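Local coordinates for gluconate kinase (Lactobacillus acidophilus, PDB 3LL3), which probably phosphorylates a sugar or sugar acid such as gluconate, using ATP as the phosphate donor, at residues T309-D314 with H363-M368. Residues are numbered along the deposited sequence; the frame is centred on the assembly and turned at random.
Sequences TLFDAD and HQKPEM
K365, in the first turn of helix 365-388, reaches across to helix 300-311 and donates from NZ to the backbone O of L310 at 2.6 Å. The ammonium nitrogen meets this carbonyl almost head-on, with a C=O...N angle of 167°. On the way the lysine chain runs over F311: CG lies 3.7 Å from CE2 of that ring, and CD sits above one face, displaced toward the rim. CG leaves anti to the backbone N (chi1 -170°), and bends at chi2 and chi3 then carry the amine past the ring to the L310 carbonyl; its distance of 5.3 Å from the F311 centroid allows at most a weak cation-pi attraction. Both helices belong to the C-terminal domain of the FGGY kinase fold, and the same surface faces the second subunit, where K365 NZ also makes weak hydrogen bonds to T309 O and F311 O of that other chain. With K365 cut back to an alanine, the L310 carbonyl is likely to lose this donor, the F311 ring the methylenes over its face, and the second subunit a link. L310 and selenomethionine M368 form the buried apolar side of the contact, L310 CD2 lying 4.0 Å from M368 C. Toward solvent the two segments part: the exposed residues D312 to D314 turn away from helix 365-388, closed by an Asx turn.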
ATOM      1  N   THR A 309      14.625   3.790   0.947  1.00 34.19           N
ATOM      2  CA  THR A 309      13.978   2.603   0.392  1.00 34.90           C
ATOM      3  C   THR A 309      13.467   2.848  -1.021  1.00 35.67           C
ATOM      4  O   THR A 309      13.674   2.023  -1.906  1.00 32.67           O
ATOM      5  CB  THR A 309      12.831   2.120   1.295  1.00 33.41           C
ATOM      6  OG1 THR A 309      13.370   1.733   2.557  1.00 33.71           O
ATOM      7  CG2 THR A 309      12.101   0.935   0.687  1.00 32.36           C
ATOM      8  N   LEU A 310      12.813   3.987  -1.228  1.00 32.80           N
ATOM      9  CA  LEU A 310      12.283   4.314  -2.544  1.00 34.98           C
ATOM     10  C   LEU A 310      13.423   4.611  -3.496  1.00 36.69           C
ATOM     11  O   LEU A 310      13.301   4.360  -4.684  1.00 37.17           O
ATOM     12  CB  LEU A 310      11.308   5.497  -2.502  1.00 33.28           C
ATOM     13  CG  LEU A 310       9.891   5.174  -2.025  1.00 35.26           C
ATOM     14  CD1 LEU A 310       9.994   4.450  -0.720  1.00 40.17           C
ATOM     15  CD2 LEU A 310       9.028   6.404  -1.850  1.00 29.19           C
ATOM     16  N   PHE A 311      14.535   5.130  -2.975  1.00 37.91           N
ATOM     17  CA  PHE A 311      15.669   5.486  -3.833  1.00 41.19           C
ATOM     18  C   PHE A 311      16.918   4.654  -3.515  1.00 42.86           C
ATOM     19  O   PHE A 311      17.142   3.584  -4.071  1.00 48.12           O
ATOM     20  CB  PHE A 311      16.000   6.978  -3.711  1.00 38.41           C
ATOM     21  CG  PHE A 311      14.872   7.904  -4.101  1.00 38.90           C
ATOM     22  CD1 PHE A 311      13.904   8.272  -3.181  1.00 36.97           C
ATOM     23  CD2 PHE A 311      14.807   8.442  -5.377  1.00 38.29           C
ATOM     24  CE1 PHE A 311      12.882   9.134  -3.530  1.00 34.73           C
ATOM     25  CE2 PHE A 311      13.777   9.305  -5.732  1.00 38.84           C
ATOM     26  CZ  PHE A 311      12.818   9.654  -4.799  1.00 36.97           C
ATOM     27  N   ASP A 312      17.736   5.175  -2.619  1.00 45.44           N
ATOM     28  CA  ASP A 312      18.962   4.508  -2.193  1.00 49.86           C
ATOM     29  C   ASP A 312      19.605   5.344  -1.094  1.00 47.50           C
ATOM     30  O   ASP A 312      19.180   6.479  -0.850  1.00 48.26           O
ATOM     31  CB  ASP A 312      19.925   4.220  -3.376  1.00 50.32           C
ATOM     32  CG  ASP A 312      20.544   5.483  -3.986  1.00 50.96           C
ATOM     33  OD1 ASP A 312      20.976   6.398  -3.243  1.00 54.98           O
ATOM     34  OD2 ASP A 312      20.639   5.542  -5.229  1.00 52.49           O
ATOM     35  N   ALA A 313      20.605   4.781  -0.418  1.00 52.82           N
ATOM     36  CA  ALA A 313      21.258   5.462   0.698  1.00 53.06           C
ATOM     37  C   ALA A 313      22.203   6.593   0.262  1.00 53.42           C
ATOM     38  O   ALA A 313      23.086   6.992   1.019  1.00 58.97           O
ATOM     39  CB  ALA A 313      21.988   4.450   1.586  1.00 53.70           C
ATOM     40  N   ASP A 314      22.014   7.114  -0.948  1.00 52.21           N
ATOM     41  CA  ASP A 314      22.821   8.235  -1.444  1.00 53.49           C
ATOM     42  C   ASP A 314      21.916   9.395  -1.830  1.00 49.65           C
ATOM     43  O   ASP A 314      22.375  10.468  -2.197  1.00 52.81           O
ATOM     44  CB  ASP A 314      23.659   7.816  -2.654  1.00 57.63           C
ATOM     45  CG  ASP A 314      24.792   6.872  -2.285  1.00 60.07           C
ATOM     46  OD1 ASP A 314      25.005   6.646  -1.067  1.00 56.34           O
ATOM     47  OD2 ASP A 314      25.464   6.364  -3.218  1.00 59.99           O
ATOM     48  N   HIS A 363       1.161   6.098 -11.425  1.00 31.30           N
ATOM     49  CA  HIS A 363       1.968   6.422 -10.249  1.00 29.26           C
ATOM     50  C   HIS A 363       3.407   5.982 -10.404  1.00 30.99           C
ATOM     51  O   HIS A 363       3.724   4.798 -10.264  1.00 32.80           O
ATOM     52  CB  HIS A 363       1.361   5.823  -8.988  1.00 28.88           C
ATOM     53  CG  HIS A 363      -0.018   6.320  -8.705  1.00 29.43           C
ATOM     54  ND1 HIS A 363      -1.146   5.613  -9.059  1.00 27.58           N
ATOM     55  CD2 HIS A 363      -0.452   7.469  -8.133  1.00 27.62           C
ATOM     56  CE1 HIS A 363      -2.219   6.301  -8.709  1.00 30.33           C
ATOM     57  NE2 HIS A 363      -1.827   7.432  -8.143  1.00 28.47           N
ATOM     58  N   GLN A 364       4.279   6.949 -10.676  1.00 28.89           N
ATOM     59  CA  GLN A 364       5.700   6.683 -10.825  1.00 30.15           C
ATOM     60  C   GLN A 364       6.424   7.109  -9.548  1.00 28.59           C
ATOM     61  O   GLN A 364       5.772   7.401  -8.555  1.00 27.38           O
ATOM     62  CB  GLN A 364       6.232   7.403 -12.064  1.00 32.07           C
ATOM     63  CG  GLN A 364       5.585   6.897 -13.353  1.00 32.35           C
ATOM     64  CD  GLN A 364       5.875   7.794 -14.539  1.00 41.65           C
ATOM     65  OE1 GLN A 364       7.029   8.003 -14.905  1.00 41.54           O
ATOM     66  NE2 GLN A 364       4.820   8.333 -15.147  1.00 42.02           N
ATOM     67  N   LYS A 365       7.753   7.150  -9.561  1.00 27.36           N
ATOM     68  CA  LYS A 365       8.487   7.498  -8.343  1.00 26.18           C
ATOM     69  C   LYS A 365       8.030   8.813  -7.692  1.00 27.26           C
ATOM     70  O   LYS A 365       7.880   8.879  -6.477  1.00 26.90           O
ATOM     71  CB  LYS A 365       9.998   7.520  -8.576  1.00 30.78           C
ATOM     72  CG  LYS A 365      10.822   7.631  -7.274  1.00 34.11           C
ATOM     73  CD  LYS A 365      11.216   6.254  -6.758  1.00 35.55           C
ATOM     74  CE  LYS A 365      12.302   5.675  -7.672  1.00 38.51           C
ATOM     75  NZ  LYS A 365      12.823   4.370  -7.197  1.00 37.17           N
ATOM     76  N   PRO A 366       7.821   9.868  -8.486  1.00 28.99           N
ATOM     77  CA  PRO A 366       7.434  11.121  -7.824  1.00 30.08           C
ATOM     78  C   PRO A 366       6.124  11.004  -7.053  1.00 26.89           C
ATOM     79  O   PRO A 366       6.027  11.560  -5.971  1.00 26.29           O
ATOM     80  CB  PRO A 366       7.297  12.092  -8.998  1.00 29.60           C
ATOM     81  CG  PRO A 366       8.331  11.601  -9.963  1.00 31.83           C
ATOM     82  CD  PRO A 366       8.204  10.098  -9.891  1.00 29.82           C
ATOM     83  N   GLU A 367       5.135  10.315  -7.613  1.00 26.13           N
ATOM     84  CA  GLU A 367       3.866  10.090  -6.926  1.00 25.42           C
ATOM     85  C   GLU A 367       4.044   9.325  -5.606  1.00 25.94           C
ATOM     86  O   GLU A 367       3.375   9.629  -4.621  1.00 25.49           O
ATOM     87  CB  GLU A 367       2.887   9.324  -7.824  1.00 27.79           C
ATOM     88  CG  GLU A 367       2.189  10.168  -8.902  1.00 25.85           C
ATOM     89  CD  GLU A 367       3.131  10.642 -10.001  1.00 28.99           C
ATOM     90  OE1 GLU A 367       4.144   9.965 -10.298  1.00 28.53           O
ATOM     91  OE2 GLU A 367       2.850  11.703 -10.571  1.00 29.52           O
HETATM   92  N   MSE A 368       4.928   8.330  -5.580  1.00 24.53           N
HETATM   93  CA  MSE A 368       5.140   7.585  -4.340  1.00 25.96           C
HETATM   94  C   MSE A 368       5.876   8.417  -3.320  1.00 25.16           C
HETATM   95  O   MSE A 368       5.518   8.392  -2.152  1.00 23.04           O
HETATM   96  CB  MSE A 368       5.858   6.266  -4.573  1.00 24.17           C
HETATM   97  CG  MSE A 368       5.015   5.351  -5.487  1.00 30.75           C
HETATM   98 SE   MSE A 368       5.786   3.587  -5.673  1.00 45.16          SE
HETATM   99  CE  MSE A 368       5.323   2.833  -3.909  1.00 25.40           C
TER